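Side-chain contacts in hypoxic response protein 1 (Mycobacterium tuberculosis, PDB 1Y5H), which is of unknown function but is a secreted, homodimeric CBS-domain protein that probably binds zinc and, unlike some relatives, does not seem to bind AMP: residues 8-13 with 94-99; 21-26 with 50-55; 32-35 with 41-44; 98-103 with 120-125; 108-111 with 116-119. One frame throughout, in Å; residues are numbered along the deposited sequence.

Contact 1 of 5, residues 8-13 with 94-99; sequences TTARDI and QEMLNV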
# COMPACT_ATOMS: atom_id res chain seq x y z
N THR A 8 8.89 -4.79 29.46
CA THR A 8 8.39 -5.48 28.24
C THR A 8 9.41 -5.38 27.11
O THR A 8 9.98 -4.32 26.86
CB THR A 8 7.07 -4.86 27.75
OG1 THR A 8 6.09 -4.95 28.80
CG2 THR A 8 6.55 -5.59 26.52
N THR A 9 9.64 -6.49 26.42
CA THR A 9 10.59 -6.52 25.32
C THR A 9 9.89 -6.92 24.03
O THR A 9 8.74 -7.36 24.04
CB THR A 9 11.72 -7.53 25.57
OG1 THR A 9 11.17 -8.86 25.59
CG2 THR A 9 12.40 -7.25 26.91
N ALA A 10 10.59 -6.76 22.91
CA ALA A 10 10.04 -7.12 21.61
C ALA A 10 9.63 -8.60 21.61
O ALA A 10 8.58 -8.95 21.08
CB ALA A 10 11.06 -6.85 20.52
N ARG A 11 10.46 -9.45 22.20
CA ARG A 11 10.18 -10.88 22.25
C ARG A 11 8.86 -11.17 22.96
O ARG A 11 8.16 -12.13 22.63
CB ARG A 11 11.32 -11.61 22.97
CG ARG A 11 11.16 -13.13 23.02
CD ARG A 11 12.23 -13.79 23.88
NE ARG A 11 13.58 -13.62 23.33
CZ ARG A 11 14.03 -14.22 22.23
NH1 ARG A 11 13.23 -15.03 21.54
NH2 ARG A 11 15.27 -14.01 21.82
N ASP A 12 8.52 -10.33 23.92
CA ASP A 12 7.29 -10.48 24.70
C ASP A 12 6.00 -10.19 23.94
O ASP A 12 4.96 -10.79 24.24
CB ASP A 12 7.34 -9.56 25.93
CG ASP A 12 8.36 -10.00 26.95
OD1 ASP A 12 8.78 -9.15 27.77
OD2 ASP A 12 8.74 -11.19 26.95
N ILE A 13 6.05 -9.29 22.96
CA ILE A 13 4.85 -8.93 22.22
C ILE A 13 4.86 -9.27 20.73
O ILE A 13 3.87 -9.06 20.04
CB ILE A 13 4.55 -7.42 22.36
CG1 ILE A 13 5.68 -6.61 21.71
CG2 ILE A 13 4.44 -7.05 23.84
CD1 ILE A 13 5.46 -5.11 21.77
N GLN A 94 9.92 1.71 23.68
CA GLN A 94 10.40 3.01 23.21
C GLN A 94 11.28 2.82 21.98
O GLN A 94 11.16 3.56 21.01
CB GLN A 94 11.19 3.72 24.32
CG GLN A 94 10.32 4.17 25.50
CD GLN A 94 10.33 3.20 26.67
OE1 GLN A 94 10.18 1.99 26.49
NE2 GLN A 94 10.49 3.73 27.88
N GLU A 95 12.15 1.82 22.02
CA GLU A 95 13.05 1.54 20.89
C GLU A 95 12.25 1.15 19.65
O GLU A 95 12.53 1.62 18.55
CB GLU A 95 14.02 0.44 21.26
N MSE A 96 11.25 0.29 19.84
CA MSE A 96 10.42 -0.14 18.72
C MSE A 96 9.73 1.04 18.06
O MSE A 96 9.65 1.13 16.84
CB MSE A 96 9.39 -1.17 19.19
CG MSE A 96 10.02 -2.50 19.58
SE MSE A 96 8.73 -3.79 20.21
CE MSE A 96 9.02 -3.58 22.11
N LEU A 97 9.22 1.96 18.88
CA LEU A 97 8.55 3.13 18.35
C LEU A 97 9.56 4.03 17.65
O LEU A 97 9.23 4.66 16.66
CB LEU A 97 7.85 3.90 19.48
CG LEU A 97 6.69 3.16 20.14
CD1 LEU A 97 6.20 3.95 21.34
CD2 LEU A 97 5.57 2.96 19.13
N ASN A 98 10.79 4.08 18.16
CA ASN A 98 11.81 4.90 17.53
C ASN A 98 12.05 4.42 16.09
O ASN A 98 12.13 5.22 15.17
CB ASN A 98 13.14 4.84 18.29
CG ASN A 98 13.08 5.59 19.61
OD1 ASN A 98 12.33 6.55 19.76
ND2 ASN A 98 13.89 5.16 20.57
N VAL A 99 12.16 3.11 15.92
CA VAL A 99 12.38 2.54 14.60
C VAL A 99 11.19 2.81 13.68
O VAL A 99 11.36 3.24 12.54
CB VAL A 99 12.62 1.02 14.68
CG1 VAL A 99 12.69 0.42 13.28
CG2 VAL A 99 13.92 0.75 15.43

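Contact 2 of 5, residues 21-26 with 50-55; sequences VGEHET and RLHGML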
# COMPACT_ATOMS: atom_id res chain seq x y z
N VAL A 21 10.37 -14.70 3.78
CA VAL A 21 10.34 -14.98 2.36
C VAL A 21 11.77 -14.95 1.82
O VAL A 21 12.55 -14.08 2.18
CB VAL A 21 9.48 -13.95 1.62
CG1 VAL A 21 9.50 -14.21 0.12
CG2 VAL A 21 8.05 -14.01 2.15
N GLY A 22 12.10 -15.91 0.96
CA GLY A 22 13.44 -15.96 0.41
C GLY A 22 13.78 -14.79 -0.49
O GLY A 22 12.94 -14.33 -1.26
N GLU A 23 15.01 -14.31 -0.39
CA GLU A 23 15.47 -13.17 -1.19
C GLU A 23 15.42 -13.44 -2.69
O GLU A 23 15.34 -12.50 -3.48
CB GLU A 23 16.91 -12.80 -0.80
CG GLU A 23 17.91 -13.92 -1.04
CD GLU A 23 19.36 -13.47 -1.02
OE1 GLU A 23 19.72 -12.57 -1.81
OE2 GLU A 23 20.14 -14.02 -0.21
N HIS A 24 15.49 -14.71 -3.09
CA HIS A 24 15.47 -15.04 -4.51
C HIS A 24 14.07 -15.29 -5.07
O HIS A 24 13.92 -15.57 -6.27
CB HIS A 24 16.35 -16.26 -4.78
CG HIS A 24 17.78 -16.07 -4.37
ND1 HIS A 24 18.59 -15.09 -4.91
CD2 HIS A 24 18.53 -16.70 -3.44
CE1 HIS A 24 19.77 -15.13 -4.33
NE2 HIS A 24 19.76 -16.10 -3.43
N GLU A 25 13.05 -15.21 -4.22
CA GLU A 25 11.69 -15.40 -4.69
C GLU A 25 11.30 -14.19 -5.55
O GLU A 25 11.77 -13.08 -5.30
CB GLU A 25 10.74 -15.59 -3.50
CG GLU A 25 11.10 -16.83 -2.68
CD GLU A 25 10.00 -17.31 -1.75
OE1 GLU A 25 8.89 -17.62 -2.25
OE2 GLU A 25 10.24 -17.39 -0.53
N THR A 26 10.48 -14.42 -6.57
CA THR A 26 10.07 -13.33 -7.47
C THR A 26 9.07 -12.39 -6.81
O THR A 26 8.50 -12.69 -5.77
CB THR A 26 9.44 -13.89 -8.76
OG1 THR A 26 8.16 -14.47 -8.46
CG2 THR A 26 10.36 -14.94 -9.39
N ARG A 50 18.54 -15.23 7.79
CA ARG A 50 19.30 -13.99 7.92
C ARG A 50 18.52 -12.87 7.23
O ARG A 50 18.33 -12.90 6.01
CB ARG A 50 20.67 -14.15 7.28
N LEU A 51 18.10 -11.87 8.00
CA LEU A 51 17.33 -10.75 7.47
C LEU A 51 18.04 -9.84 6.47
O LEU A 51 19.11 -9.30 6.77
CB LEU A 51 16.81 -9.88 8.62
CG LEU A 51 15.95 -8.69 8.20
CD1 LEU A 51 14.62 -9.18 7.67
CD2 LEU A 51 15.73 -7.78 9.40
N HIS A 52 17.44 -9.66 5.30
CA HIS A 52 18.00 -8.81 4.26
C HIS A 52 17.25 -7.49 4.15
O HIS A 52 17.80 -6.48 3.70
CB HIS A 52 17.96 -9.53 2.91
CG HIS A 52 19.14 -10.41 2.67
ND1 HIS A 52 19.67 -11.23 3.64
CD2 HIS A 52 19.89 -10.61 1.56
CE1 HIS A 52 20.69 -11.90 3.14
NE2 HIS A 52 20.85 -11.55 1.88
N GLY A 53 15.98 -7.49 4.56
CA GLY A 53 15.18 -6.28 4.51
C GLY A 53 13.70 -6.58 4.54
O GLY A 53 13.30 -7.73 4.75
N MSE A 54 12.88 -5.55 4.37
CA MSE A 54 11.43 -5.68 4.34
C MSE A 54 10.95 -5.28 2.95
O MSE A 54 11.49 -4.35 2.34
CB MSE A 54 10.77 -4.76 5.37
CG MSE A 54 10.98 -5.12 6.84
SE MSE A 54 10.07 -6.73 7.40
CE MSE A 54 8.24 -6.15 7.28
N LEU A 55 9.95 -5.99 2.46
CA LEU A 55 9.37 -5.71 1.15
C LEU A 55 7.91 -5.36 1.38
O LEU A 55 7.19 -6.11 2.03
CB LEU A 55 9.45 -6.95 0.24
CG LEU A 55 8.85 -6.76 -1.16
CD1 LEU A 55 9.76 -5.85 -1.98
CD2 LEU A 55 8.68 -8.11 -1.84

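Contact 3 of 5, residues 32-35 with 41-44; sequences QYMR and ALPI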
# COMPACT_ATOMS: atom_id res chain seq x y z
N GLN A 32 1.79 -13.03 -3.90
CA GLN A 32 0.92 -14.13 -3.49
C GLN A 32 0.93 -14.32 -1.98
O GLN A 32 -0.10 -14.61 -1.37
CB GLN A 32 1.34 -15.42 -4.19
CG GLN A 32 1.15 -15.36 -5.70
CD GLN A 32 1.79 -16.52 -6.43
OE1 GLN A 32 1.68 -16.63 -7.66
NE2 GLN A 32 2.49 -17.38 -5.70
N TYR A 33 2.10 -14.15 -1.36
CA TYR A 33 2.20 -14.31 0.09
C TYR A 33 1.45 -13.20 0.82
O TYR A 33 0.86 -13.42 1.88
CB TYR A 33 3.66 -14.30 0.55
CG TYR A 33 4.47 -15.48 0.06
CD1 TYR A 33 4.03 -16.79 0.27
CD2 TYR A 33 5.68 -15.29 -0.60
CE1 TYR A 33 4.80 -17.88 -0.15
CE2 TYR A 33 6.45 -16.36 -1.02
CZ TYR A 33 6.00 -17.66 -0.80
OH TYR A 33 6.77 -18.72 -1.23
N MSE A 34 1.47 -12.00 0.25
CA MSE A 34 0.79 -10.87 0.87
C MSE A 34 -0.72 -11.07 0.83
O MSE A 34 -1.43 -10.64 1.75
CB MSE A 34 1.18 -9.58 0.17
CG MSE A 34 2.62 -9.20 0.38
SE MSE A 34 3.02 -7.64 -0.64
CE MSE A 34 4.92 -7.51 -0.27
N ARG A 35 -1.21 -11.69 -0.23
CA ARG A 35 -2.65 -11.95 -0.35
C ARG A 35 -3.00 -13.05 0.63
O ARG A 35 -4.01 -12.97 1.33
CB ARG A 35 -3.02 -12.39 -1.77
CG ARG A 35 -4.52 -12.68 -1.92
CD ARG A 35 -4.92 -13.04 -3.35
NE ARG A 35 -4.32 -14.29 -3.81
CZ ARG A 35 -4.64 -14.89 -4.95
NH1 ARG A 35 -5.56 -14.36 -5.75
NH2 ARG A 35 -4.04 -16.02 -5.30
N ALA A 41 3.54 -6.02 4.16
CA ALA A 41 5.00 -6.04 4.29
C ALA A 41 5.47 -7.43 4.70
O ALA A 41 4.87 -8.08 5.56
CB ALA A 41 5.44 -5.01 5.32
N LEU A 42 6.54 -7.88 4.06
CA LEU A 42 7.11 -9.21 4.32
C LEU A 42 8.59 -9.13 4.63
O LEU A 42 9.32 -8.36 4.01
CB LEU A 42 6.96 -10.10 3.07
CG LEU A 42 5.59 -10.44 2.49
CD1 LEU A 42 5.77 -10.99 1.08
CD2 LEU A 42 4.90 -11.45 3.38
N PRO A 43 9.05 -9.91 5.62
CA PRO A 43 10.48 -9.88 5.95
C PRO A 43 11.16 -10.76 4.89
O PRO A 43 10.64 -11.82 4.55
CB PRO A 43 10.53 -10.48 7.35
CG PRO A 43 9.38 -11.44 7.35
CD PRO A 43 8.29 -10.68 6.62
N ILE A 44 12.28 -10.30 4.36
CA ILE A 44 13.00 -11.04 3.32
C ILE A 44 14.35 -11.51 3.86
O ILE A 44 15.11 -10.72 4.42
CB ILE A 44 13.22 -10.14 2.07
CG1 ILE A 44 11.87 -9.59 1.59
CG2 ILE A 44 13.91 -10.93 0.96
CD1 ILE A 44 10.83 -10.65 1.28

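Contact 4 of 5, residues 98-103 with 120-125; sequences NVMEEH and VTEADI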
# COMPACT_ATOMS: atom_id res chain seq x y z
N ASN A 98 10.79 4.08 18.16
CA ASN A 98 11.81 4.90 17.53
C ASN A 98 12.05 4.42 16.09
O ASN A 98 12.13 5.22 15.17
CB ASN A 98 13.14 4.84 18.29
CG ASN A 98 13.08 5.59 19.61
OD1 ASN A 98 12.33 6.55 19.76
ND2 ASN A 98 13.89 5.16 20.57
N VAL A 99 12.16 3.11 15.92
CA VAL A 99 12.38 2.54 14.60
C VAL A 99 11.19 2.81 13.68
O VAL A 99 11.36 3.24 12.54
CB VAL A 99 12.62 1.02 14.68
CG1 VAL A 99 12.69 0.42 13.28
CG2 VAL A 99 13.92 0.75 15.43
N MSE A 100 9.99 2.57 14.19
CA MSE A 100 8.78 2.79 13.42
C MSE A 100 8.66 4.25 12.98
O MSE A 100 8.25 4.53 11.86
CB MSE A 100 7.55 2.40 14.23
CG MSE A 100 7.34 0.90 14.32
SE MSE A 100 5.85 0.43 15.45
CE MSE A 100 6.23 -1.46 15.66
N GLU A 101 9.02 5.17 13.87
CA GLU A 101 8.94 6.59 13.56
C GLU A 101 9.92 6.99 12.47
O GLU A 101 9.54 7.61 11.47
CB GLU A 101 9.21 7.41 14.82
N GLU A 102 11.18 6.63 12.66
CA GLU A 102 12.23 6.97 11.71
C GLU A 102 11.98 6.44 10.30
O GLU A 102 12.15 7.17 9.32
CB GLU A 102 13.57 6.45 12.21
N HIS A 103 11.55 5.19 10.19
CA HIS A 103 11.30 4.57 8.90
C HIS A 103 9.86 4.70 8.40
O HIS A 103 9.55 4.28 7.28
CB HIS A 103 11.71 3.10 8.96
CG HIS A 103 13.17 2.89 9.20
ND1 HIS A 103 14.10 2.95 8.18
CD2 HIS A 103 13.87 2.68 10.34
CE1 HIS A 103 15.31 2.79 8.69
NE2 HIS A 103 15.20 2.62 10.00
N VAL A 120 6.93 -7.45 14.93
CA VAL A 120 6.12 -6.70 15.89
C VAL A 120 5.41 -5.58 15.15
O VAL A 120 6.02 -4.86 14.37
CB VAL A 120 6.99 -6.10 17.01
CG1 VAL A 120 6.11 -5.28 17.94
CG2 VAL A 120 7.68 -7.20 17.79
N THR A 121 4.11 -5.43 15.40
CA THR A 121 3.35 -4.36 14.75
C THR A 121 3.00 -3.28 15.76
O THR A 121 3.07 -3.50 16.97
CB THR A 121 2.02 -4.87 14.14
OG1 THR A 121 1.08 -5.14 15.19
CG2 THR A 121 2.25 -6.13 13.33
N GLU A 122 2.61 -2.12 15.26
CA GLU A 122 2.25 -1.01 16.13
C GLU A 122 1.03 -1.42 16.96
O GLU A 122 0.91 -1.05 18.12
CB GLU A 122 1.94 0.22 15.29
CG GLU A 122 1.99 1.51 16.08
CD GLU A 122 1.99 2.74 15.19
OE1 GLU A 122 1.00 2.93 14.44
OE2 GLU A 122 2.97 3.51 15.23
N ALA A 123 0.15 -2.21 16.35
CA ALA A 123 -1.05 -2.68 17.04
C ALA A 123 -0.68 -3.58 18.21
O ALA A 123 -1.34 -3.57 19.25
CB ALA A 123 -1.96 -3.42 16.07
N ASP A 124 0.38 -4.37 18.04
CA ASP A 124 0.85 -5.25 19.10
C ASP A 124 1.27 -4.40 20.30
O ASP A 124 1.00 -4.76 21.45
CB ASP A 124 2.05 -6.09 18.64
CG ASP A 124 1.66 -7.16 17.63
OD1 ASP A 124 0.58 -7.76 17.79
OD2 ASP A 124 2.45 -7.40 16.69
N ILE A 125 1.94 -3.29 20.03
CA ILE A 125 2.39 -2.40 21.10
C ILE A 125 1.20 -1.81 21.85
O ILE A 125 1.19 -1.77 23.08
CB ILE A 125 3.27 -1.26 20.54
CG1 ILE A 125 4.56 -1.85 19.95
CG2 ILE A 125 3.61 -0.26 21.63
CD1 ILE A 125 5.47 -0.83 19.29

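Contact 5 of 5, residues 108-111 with 116-119; sequences VPVI and LVGI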
# COMPACT_ATOMS: atom_id res chain seq x y z
N VAL A 108 7.87 -4.02 12.38
CA VAL A 108 9.32 -4.16 12.36
C VAL A 108 9.75 -5.59 12.65
O VAL A 108 9.13 -6.27 13.47
CB VAL A 108 9.95 -3.23 13.41
CG1 VAL A 108 11.44 -3.45 13.51
CG2 VAL A 108 9.63 -1.78 13.06
N PRO A 109 10.81 -6.06 11.98
CA PRO A 109 11.31 -7.42 12.21
C PRO A 109 12.07 -7.47 13.52
O PRO A 109 12.69 -6.48 13.93
CB PRO A 109 12.25 -7.67 11.02
CG PRO A 109 11.93 -6.59 10.04
CD PRO A 109 11.52 -5.42 10.87
N VAL A 110 12.02 -8.61 14.20
CA VAL A 110 12.75 -8.79 15.45
C VAL A 110 13.86 -9.79 15.17
O VAL A 110 13.62 -10.87 14.61
CB VAL A 110 11.82 -9.31 16.56
CG1 VAL A 110 12.59 -9.45 17.86
CG2 VAL A 110 10.65 -8.35 16.74
N ILE A 111 15.08 -9.43 15.56
CA ILE A 111 16.25 -10.27 15.33
C ILE A 111 16.89 -10.78 16.61
O ILE A 111 16.87 -10.10 17.64
CB ILE A 111 17.34 -9.48 14.54
CG1 ILE A 111 16.77 -9.01 13.19
CG2 ILE A 111 18.57 -10.34 14.32
CD1 ILE A 111 16.33 -10.13 12.28
N LEU A 116 15.85 -13.90 12.05
CA LEU A 116 14.51 -13.37 12.25
C LEU A 116 13.77 -14.30 13.21
O LEU A 116 13.71 -15.51 12.97
CB LEU A 116 13.75 -13.31 10.92
CG LEU A 116 12.30 -12.81 10.99
CD1 LEU A 116 12.29 -11.31 11.24
CD2 LEU A 116 11.60 -13.13 9.67
N VAL A 117 13.23 -13.75 14.29
CA VAL A 117 12.50 -14.55 15.26
C VAL A 117 11.03 -14.14 15.34
O VAL A 117 10.22 -14.84 15.94
CB VAL A 117 13.14 -14.48 16.66
CG1 VAL A 117 14.52 -15.11 16.62
CG2 VAL A 117 13.22 -13.04 17.14
N GLY A 118 10.70 -13.01 14.74
CA GLY A 118 9.32 -12.57 14.77
C GLY A 118 9.13 -11.20 14.16
O GLY A 118 10.09 -10.59 13.68
N ILE A 119 7.89 -10.73 14.16
CA ILE A 119 7.53 -9.42 13.63
C ILE A 119 6.66 -8.72 14.67
O ILE A 119 5.76 -9.34 15.24
CB ILE A 119 6.70 -9.54 12.32
CG1 ILE A 119 7.58 -10.01 11.16
CG2 ILE A 119 6.04 -8.20 12.00
CD1 ILE A 119 8.58 -8.98 10.65

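Contact 1 of 5, residues 8-13 with 94-99
Met-96, a selenomethionine on helix 93-103, reaches across to Ala-10 and Ile-13 and provides all the contacts on its own side. Its CB points at segment 8-13, and CG stands beside the backbone N, anti to the carbonyl carbon (chi1 -69°). CB and CG form a straight stem that carries the heavier atoms over. SE makes the first touch: it lies 3.8 Å from CA of Ala-10 and 3.9 Å from CB of the same residue. Its other neighbour is Ile-13, whose CD1 also comes to 3.9 Å from SE, so that the two side chains meet tip to tip. The chain then bends at chi3 (-100°), turning CE aside, toward the start of the short helix. There CE sits 3.6 Å from N of Ala-10, close to the carbonyl carbon of Thr-9, with CD1 of Ile-13 at its flank. That first turn, weakly bonded along its backbone, is set by a capping box: N of Thr-9 donates to OD1 of Asp-12 at 3.1 Å, approaching from above the carboxylate plane, and N of Asp-12 returns a weak bond of 3.5 Å to OG1 of Thr-9. Through this contact the N-terminal turn packs on a helix of the second CBS domain. Val-120 and Ile-125 touch both Met-96 and Ile-13, while Ala-10 also rests on Val-87. Ile-13 further touches His-128, a zinc ligand inferred by similarity.

Contact 2 of 5, residues 21-26 with 50-55
Glu-23 and His-52 alone carry this surface contact, in which a carboxylate lies obliquely beside an imidazole ring. Ahead of them in the chain, Val-21 and Gly-22 form a short edge strand. Gly-22 begins a type I turn, closed by a bond of 3.1 Å from N of Glu-25 to O of Gly-22. Glu-23 occupies the second position of the turn and aims its side chain at segment 50-55. Its CG is tucked between the backbone N and the carbonyl carbon (chi1 61°), from where the extended chain brings OE2 to 3.3 Å from NE2 of His-52. The carboxylate and ring planes are 56° apart, and the angle is too poor for a hydrogen bond, so any attraction here is probably electrostatic. OE1 has the stronger partner, a salt bridge to Arg-81, which also touches His-52. His-24 follows, and one face of its ring is covered by CG of Glu-23, 3.7 Å above its centre. Glu-25 folds back over the turn, with OE2 accepting from N of Gly-22 at 2.8 Å on the anti side of the carboxylate. Thr-26 ends the segment as N-cap of helix 27-37, its OG1 bonded to Ala-29 N. Within segment 50-55, ND1 of His-52 donates to O of Arg-50 at 3.2 Å from above the carbonyl plane, which restrains the ring's rotation. His-52 and Gly-53 both face Ile-44 of the central strand, making a classic beta bulge in the three-stranded sheet of the first CBS domain.

Contact 3 of 5, residues 32-35 with 41-44
Apolar packing between Leu-42 and the pair Tyr-33 and Met-34 makes up the whole contact. One branch of the leucine does most of the work. CD1 of Leu-42 lies 3.7 Å from CG of the selenomethionine Met-34 and 3.8 Å from its CE, in the notch between these two atoms, and the two side chains run obliquely to one another. CG of Leu-42 adds a contact of 3.8 Å to CG of Met-34. Although the first bond of the Met-34 side chain does not aim at the strand, its extended run beyond CG (chi3 -176°) carries CE over to the leucine. From the other residue, CB of Tyr-33 reaches CD1 of Leu-42 at 4.0 Å, while the ring leads off to rest on Val-21.

Polar links go to other partners: OH of Tyr-33 is hydrogen-bonded to OE1 of Glu-25, and the Leu-42 backbone bonds to that of Leu-55. At the dimer interface, Met-34 packs on Ile-62 of the second subunit, and its carbonyl O receives a weak bond from Arg-58 of that subunit. Leu-42 thus joins helix 27-37 to the middle strand of its sheet, within the beta-alpha-beta unit of strand 21-22, helix 27-37 and strand 41-45 that belongs to the CBS fold.

Contact 4 of 5, residues 98-103 with 120-125
Met-100 packs into the junction where strand 115-121 gives way to helix 122-127, touching Val-120, Thr-121, Glu-122 and Ile-125 in a buried, largely apolar contact of the second CBS domain. This selenomethionine is the sole residue of its segment to take part. With CG anti to the carbonyl carbon (chi1 -76°) and the rest of the chain extended, it projects straight from helix 93-103. Its CE ends against backbone, 3.6 Å from O of Val-120 and 3.7 Å from N of Glu-122, with CD1 of Ile-125 at 3.8 Å. One atom further back, SE lies 3.9 Å from CB of Glu-122. The aliphatic part of that glutamate crosses obliquely over the selenium, so the exposed residue borders the buried tip. The backbone turn on which CE rests is shaped by a capping box. N of Thr-121 donates to OD2 of Asp-124 at 2.9 Å, reaching the anti side of the carboxylate, and N of Asp-124 bonds back to OG1 of Thr-121 at 3.0 Å. OD1 of Asp-124 forms a salt bridge with Arg-127, a second partner for the capping carboxylate. At the far end of segment 98-103, His-103, a zinc ligand by similarity, stacks its ring on that of Tyr-85. Leu-97, about one turn before Met-100 in helix 93-103, packs on Ile-125, while Val-99 and Met-100 also lie on Val-108 of strand 107-112, and Val-120 rests on Val-110 of the same strand.

Contact 5 of 5, residues 108-111 with 116-119
Val-110 bonds to Gly-118 and Val-117 through both of its backbone polar groups, at the centre of an antiparallel hairpin. Its N donates to O of Gly-118 at 2.8 Å, and its O accepts from N of Val-117 at 2.9 Å along a nearly straight N-H...O line (175°). The same oxygen also has CA of Leu-116 at 3.6 Å in a CA-H...O contact. Two residues earlier, O of Val-108 meets CA of Ile-119 in another such contact, at 3.5 Å. Pro-109, lacking an N-H, faces Ile-119 as a non-hydrogen-bonded pair. On the outer edge of strand 107-112 the backbones of Pro-109 and Ile-111 bond to that of Val-87; on the outer edge of strand 115-121 Leu-116 bonds to Asp-49 and Ile-119 to Asn-15. A beta bulge shifts the register by one residue between Val-110 and Ile-111.

On one face, CB of Pro-109 packs on CD1 of Leu-116 at 3.6 Å and on CD1 of Ile-119. Val-110 points to the other face; its side chain and that of Val-117 cross at about a right angle, CG1 of Val-110 lying 3.7 Å from CG2 of Val-117. Pro-43, Leu-51 and Met-54 of strands 41-45 and 51-56 cover the proline face, whereas Ala-10 of helix 10-13 and Met-14 lie over Val-110.

Along the chain, contacts 2 and 3 lie within the loop closed by contact 1, with 3 nested in 2; contact 5 follows, nested in contact 4. Contacts 2 and 3, centres about 9 Å apart, share the first CBS domain's sheet. Contacts 1 and 4, about 8 Å apart between centres, share helix 93-103, and contacts 4 and 5 share strand 115-121 of the second domain. Contacts 1 and 3 stand about 22 Å apart between centres, on opposite sides of the chain's centre. Contact 5 bridges the halves: its hairpin packs on the strands of contacts 2 and 3 and on the helices of contacts 1 and 4, giving the paired packing of a tandem CBS protein.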